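Local coordinates for DNA endonuclease I-CeuI (Chlamydomonas eugametos, PDB 2EX5), which cleaves DNA in intron homing as a magnesium-dependent LAGLIDADG homodimer, recognising a degenerate site of 17-19 bp and making a staggered cut, at residues L171-W182 against F196-R207. The protein carries 1 engineered substitution. Sequence-based numbering, arbitrary orientation.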
loop_
_atom_site.group_PDB
_atom_site.type_symbol
_atom_site.label_atom_id
_atom_site.label_comp_id
_atom_site.label_asym_id
_atom_site.label_seq_id
_atom_site.Cartn_x
_atom_site.Cartn_y
_atom_site.Cartn_z
ATOM N N LEU C 171 -3.691 -13.597 -35.811
ATOM C CA LEU C 171 -4.677 -14.404 -35.032
ATOM C C LEU C 171 -4.055 -15.486 -34.124
ATOM O O LEU C 171 -4.447 -15.638 -32.976
ATOM C CB LEU C 171 -5.733 -14.993 -35.973
ATOM C CG LEU C 171 -7.069 -15.574 -35.469
ATOM C CD1 LEU C 171 -7.027 -17.165 -35.384
ATOM C CD2 LEU C 171 -7.662 -14.895 -34.169
ATOM N N GLU C 172 -3.046 -16.181 -34.614
ATOM C CA GLU C 172 -2.465 -17.304 -33.888
ATOM C C GLU C 172 -1.727 -16.916 -32.601
ATOM O O GLU C 172 -1.916 -17.521 -31.532
ATOM C CB GLU C 172 -1.531 -18.086 -34.836
ATOM C CG GLU C 172 -2.313 -18.872 -35.917
ATOM C CD GLU C 172 -3.557 -19.665 -35.393
ATOM O OE1 GLU C 172 -3.491 -20.403 -34.385
ATOM O OE2 GLU C 172 -4.613 -19.543 -36.023
ATOM N N GLN C 173 -0.844 -15.939 -32.716
ATOM C CA GLN C 173 -0.137 -15.426 -31.580
ATOM C C GLN C 173 -1.101 -14.739 -30.630
ATOM O O GLN C 173 -0.896 -14.860 -29.453
ATOM C CB GLN C 173 0.920 -14.444 -32.012
ATOM C CG GLN C 173 2.028 -15.063 -32.791
ATOM C CD GLN C 173 3.350 -14.496 -32.406
ATOM O OE1 GLN C 173 3.791 -13.550 -33.017
ATOM N NE2 GLN C 173 3.969 -15.025 -31.337
ATOM N N LEU C 174 -2.116 -14.018 -31.129
ATOM C CA LEU C 174 -3.100 -13.407 -30.268
ATOM C C LEU C 174 -3.733 -14.471 -29.422
ATOM O O LEU C 174 -3.837 -14.311 -28.179
ATOM C CB LEU C 174 -4.203 -12.699 -31.026
ATOM C CG LEU C 174 -5.326 -12.172 -30.081
ATOM C CD1 LEU C 174 -4.902 -11.118 -29.071
ATOM C CD2 LEU C 174 -6.477 -11.587 -30.824
ATOM N N VAL C 175 -4.183 -15.545 -30.100
ATOM C CA VAL C 175 -4.858 -16.672 -29.400
ATOM C C VAL C 175 -3.871 -17.415 -28.551
ATOM O O VAL C 175 -4.121 -17.671 -27.378
ATOM C CB VAL C 175 -5.747 -17.574 -30.358
ATOM C CG1 VAL C 175 -6.303 -18.797 -29.656
ATOM C CG2 VAL C 175 -6.891 -16.760 -30.967
ATOM N N ASN C 176 -2.699 -17.680 -29.071
ATOM C CA ASN C 176 -1.828 -18.649 -28.385
ATOM C C ASN C 176 -0.753 -18.169 -27.425
ATOM O O ASN C 176 -0.485 -18.884 -26.494
ATOM C CB ASN C 176 -1.204 -19.599 -29.382
ATOM C CG ASN C 176 -2.228 -20.475 -30.049
ATOM O OD1 ASN C 176 -2.925 -21.256 -29.403
ATOM N ND2 ASN C 176 -2.316 -20.356 -31.349
ATOM N N LYS C 177 -0.109 -17.035 -27.699
ATOM C CA LYS C 177 0.799 -16.342 -26.785
ATOM C C LYS C 177 0.146 -15.138 -25.988
ATOM O O LYS C 177 0.151 -15.151 -24.782
ATOM C CB LYS C 177 2.112 -15.994 -27.508
ATOM C CG LYS C 177 3.124 -17.246 -27.576
ATOM C CD LYS C 177 4.322 -17.035 -28.590
ATOM C CE LYS C 177 4.870 -18.350 -29.290
ATOM N NZ LYS C 177 3.934 -19.571 -29.301
ATOM N N ILE C 178 -0.491 -14.167 -26.638
ATOM C CA ILE C 178 -1.035 -12.994 -25.933
ATOM C C ILE C 178 -2.128 -13.246 -24.889
ATOM O O ILE C 178 -1.973 -12.905 -23.693
ATOM C CB ILE C 178 -1.427 -11.888 -26.928
ATOM C CG1 ILE C 178 -0.151 -11.422 -27.679
ATOM C CG2 ILE C 178 -2.269 -10.772 -26.236
ATOM C CD1 ILE C 178 -0.419 -10.217 -28.666
ATOM N N LEU C 179 -3.199 -13.901 -25.316
ATOM C CA LEU C 179 -4.354 -14.107 -24.457
ATOM C C LEU C 179 -4.036 -14.952 -23.216
ATOM O O LEU C 179 -4.503 -14.635 -22.082
ATOM C CB LEU C 179 -5.511 -14.707 -25.285
ATOM C CG LEU C 179 -6.714 -13.880 -25.730
ATOM C CD1 LEU C 179 -6.602 -12.355 -25.425
ATOM C CD2 LEU C 179 -7.205 -14.162 -27.167
ATOM N N PRO C 180 -3.204 -16.009 -23.386
ATOM C CA PRO C 180 -2.812 -16.787 -22.200
ATOM C C PRO C 180 -2.030 -16.005 -21.178
ATOM O O PRO C 180 -2.164 -16.268 -20.028
ATOM C CB PRO C 180 -1.921 -17.917 -22.784
ATOM C CG PRO C 180 -2.378 -18.112 -24.183
ATOM C CD PRO C 180 -2.657 -16.626 -24.635
ATOM N N ILE C 181 -1.170 -15.079 -21.565
ATOM C CA ILE C 181 -0.543 -14.210 -20.522
ATOM C C ILE C 181 -1.586 -13.329 -19.842
ATOM O O ILE C 181 -1.584 -13.210 -18.609
ATOM C CB ILE C 181 0.553 -13.265 -21.135
ATOM C CG1 ILE C 181 1.755 -14.070 -21.630
ATOM C CG2 ILE C 181 0.944 -12.265 -20.122
ATOM C CD1 ILE C 181 2.464 -13.328 -22.807
ATOM N N TRP C 182 -2.444 -12.672 -20.627
ATOM C CA TRP C 182 -3.577 -11.927 -20.027
ATOM C C TRP C 182 -4.345 -12.695 -18.979
ATOM O O TRP C 182 -4.612 -12.216 -17.886
ATOM C CB TRP C 182 -4.549 -11.456 -21.118
ATOM C CG TRP C 182 -5.987 -11.203 -20.609
ATOM C CD1 TRP C 182 -6.427 -10.134 -19.923
ATOM C CD2 TRP C 182 -7.140 -12.014 -20.862
ATOM N NE1 TRP C 182 -7.762 -10.268 -19.603
ATOM C CE2 TRP C 182 -8.242 -11.378 -20.265
ATOM C CE3 TRP C 182 -7.346 -13.229 -21.544
ATOM C CZ2 TRP C 182 -9.557 -11.944 -20.290
ATOM C CZ3 TRP C 182 -8.659 -13.757 -21.603
ATOM C CH2 TRP C 182 -9.730 -13.125 -20.976
ATOM N N PHE C 196 -14.375 -10.702 -20.684
ATOM C CA PHE C 196 -14.494 -12.182 -20.953
ATOM C C PHE C 196 -14.504 -13.067 -19.702
ATOM O O PHE C 196 -13.663 -12.892 -18.754
ATOM C CB PHE C 196 -13.521 -12.722 -22.019
ATOM C CG PHE C 196 -13.647 -11.992 -23.336
ATOM C CD1 PHE C 196 -12.919 -10.794 -23.581
ATOM C CD2 PHE C 196 -14.536 -12.442 -24.325
ATOM C CE1 PHE C 196 -13.055 -10.105 -24.735
ATOM C CE2 PHE C 196 -14.701 -11.731 -25.537
ATOM C CZ PHE C 196 -13.960 -10.534 -25.756
ATOM N N PRO C 197 -15.463 -14.046 -19.678
ATOM C CA PRO C 197 -15.631 -14.991 -18.565
ATOM C C PRO C 197 -14.354 -15.711 -18.244
ATOM O O PRO C 197 -14.146 -16.025 -17.083
ATOM C CB PRO C 197 -16.599 -16.087 -19.152
ATOM C CG PRO C 197 -17.199 -15.538 -20.272
ATOM C CD PRO C 197 -16.437 -14.301 -20.744
ATOM N N ASN C 198 -13.618 -16.080 -19.294
ATOM C CA ASN C 198 -12.510 -16.961 -19.158
ATOM C C ASN C 198 -11.700 -16.959 -20.387
ATOM O O ASN C 198 -12.047 -16.304 -21.323
ATOM C CB ASN C 198 -12.905 -18.438 -18.776
ATOM C CG ASN C 198 -13.619 -19.242 -19.930
ATOM O OD1 ASN C 198 -14.063 -18.696 -20.972
ATOM N ND2 ASN C 198 -13.724 -20.583 -19.700
ATOM N N LEU C 199 -10.590 -17.689 -20.388
ATOM C CA LEU C 199 -9.708 -17.739 -21.550
ATOM C C LEU C 199 -10.324 -18.262 -22.897
ATOM O O LEU C 199 -10.081 -17.689 -24.025
ATOM C CB LEU C 199 -8.447 -18.528 -21.113
ATOM C CG LEU C 199 -7.435 -18.759 -22.228
ATOM C CD1 LEU C 199 -6.837 -17.393 -22.804
ATOM C CD2 LEU C 199 -6.346 -19.648 -21.954
ATOM N N GLU C 200 -11.129 -19.338 -22.805
ATOM C CA GLU C 200 -11.703 -20.005 -23.952
ATOM C C GLU C 200 -12.632 -19.097 -24.721
ATOM O O GLU C 200 -12.592 -19.066 -25.945
ATOM C CB GLU C 200 -12.524 -21.245 -23.466
ATOM C CG GLU C 200 -11.739 -22.548 -23.042
ATOM C CD GLU C 200 -10.889 -22.440 -21.742
ATOM O OE1 GLU C 200 -11.044 -21.495 -20.903
ATOM O OE2 GLU C 200 -10.020 -23.332 -21.571
ATOM N N ALA C 201 -13.557 -18.464 -23.998
ATOM C CA ALA C 201 -14.445 -17.511 -24.517
ATOM C C ALA C 201 -13.737 -16.389 -25.321
ATOM O O ALA C 201 -14.300 -15.911 -26.324
ATOM C CB ALA C 201 -15.265 -16.925 -23.371
ATOM N N ALA C 202 -12.528 -15.996 -24.907
ATOM C CA ALA C 202 -11.781 -14.883 -25.551
ATOM C C ALA C 202 -11.084 -15.357 -26.816
ATOM O O ALA C 202 -11.108 -14.661 -27.882
ATOM C CB ALA C 202 -10.777 -14.238 -24.577
ATOM N N GLN C 203 -10.443 -16.528 -26.724
ATOM C CA GLN C 203 -9.988 -17.189 -27.923
ATOM C C GLN C 203 -11.128 -17.488 -28.945
ATOM O O GLN C 203 -10.856 -17.399 -30.126
ATOM C CB GLN C 203 -9.252 -18.475 -27.549
ATOM C CG GLN C 203 -8.024 -18.289 -26.657
ATOM C CD GLN C 203 -7.578 -19.567 -25.967
ATOM O OE1 GLN C 203 -8.393 -20.359 -25.483
ATOM N NE2 GLN C 203 -6.306 -19.763 -25.916
ATOM N N ASP C 204 -12.368 -17.802 -28.509
ATOM C CA ASP C 204 -13.465 -18.181 -29.417
ATOM C C ASP C 204 -13.920 -16.922 -30.135
ATOM O O ASP C 204 -14.250 -16.933 -31.308
ATOM C CB ASP C 204 -14.774 -18.714 -28.678
ATOM C CG ASP C 204 -14.678 -20.154 -28.074
ATOM O OD1 ASP C 204 -13.698 -20.910 -28.364
ATOM O OD2 ASP C 204 -15.604 -20.504 -27.239
ATOM N N PHE C 205 -14.073 -15.855 -29.373
ATOM C CA PHE C 205 -14.522 -14.575 -29.928
ATOM C C PHE C 205 -13.548 -14.044 -30.998
ATOM O O PHE C 205 -13.940 -13.554 -32.057
ATOM C CB PHE C 205 -14.720 -13.559 -28.781
ATOM C CG PHE C 205 -15.257 -12.236 -29.241
ATOM C CD1 PHE C 205 -16.609 -12.020 -29.294
ATOM C CD2 PHE C 205 -14.395 -11.232 -29.674
ATOM C CE1 PHE C 205 -17.095 -10.821 -29.744
ATOM C CE2 PHE C 205 -14.877 -10.039 -30.126
ATOM C CZ PHE C 205 -16.215 -9.824 -30.146
ATOM N N ALA C 206 -12.263 -14.187 -30.720
ATOM C CA ALA C 206 -11.252 -13.731 -31.638
ATOM C C ALA C 206 -11.361 -14.585 -32.894
ATOM O O ALA C 206 -11.274 -14.066 -34.037
ATOM C CB ALA C 206 -9.876 -13.862 -31.001
ATOM N N ARG C 207 -11.575 -15.893 -32.722
ATOM C CA ARG C 207 -11.768 -16.707 -33.961
ATOM C C ARG C 207 -13.125 -16.485 -34.653
ATOM O O ARG C 207 -13.037 -16.415 -35.834
ATOM C CB ARG C 207 -11.429 -18.191 -33.819
ATOM C CG ARG C 207 -10.101 -18.515 -33.191
ATOM C CD ARG C 207 -9.782 -20.001 -33.244
ATOM N NE ARG C 207 -8.358 -20.135 -33.528
ATOM C CZ ARG C 207 -7.456 -20.653 -32.702
ATOM N NH1 ARG C 207 -6.171 -20.659 -33.053
ATOM N NH2 ARG C 207 -7.823 -21.161 -31.530
ATOM O OXT ARG C 207 -14.283 -16.317 -34.200
#
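With CG anti to its carbonyl carbon (chi1 -60°) and the chain extended beyond, Gln203 passes its side chain obliquely across Val175. Its CG sits 3.5 Å from Val175 CG1, the branch that is anti to the Val175 backbone N (chi1 174°). Gln203 NE2 then gives a weak but straight hydrogen bond to Val175 O, at 3.4 Å. Replacing Gln203 by an alanine would take away CG and the amide, so Val175 CG1 would probably lose part of its cover and Val175 O this donor. Arg207 bends at chi3 and brings one guanidinium face over the same methyl. Its NH1 forms a salt bridge with Glu172 OE1, 3.0 Å away, at the edge of the group. Ala206 CB packs against Leu171, Leu174 and Val175. Farther along, Leu199 CD1 touches Leu179 CB, and Trp182 CZ3 lies 3.7 Å from Ala202 CB. Asn198 N-caps helix 199-206, its OD1 accepting from Ala201 N. Trp182 and Leu179 also reach Thr69 of strand 63-71. The axes of helices 171-182 and 199-206 approach to 9.8 Å and run nearly antiparallel, at 162°. They form an antiparallel helix pair at the C-terminal end of the chain, set beside the DNA-binding beta-sheet of the LAGLIDADG fold.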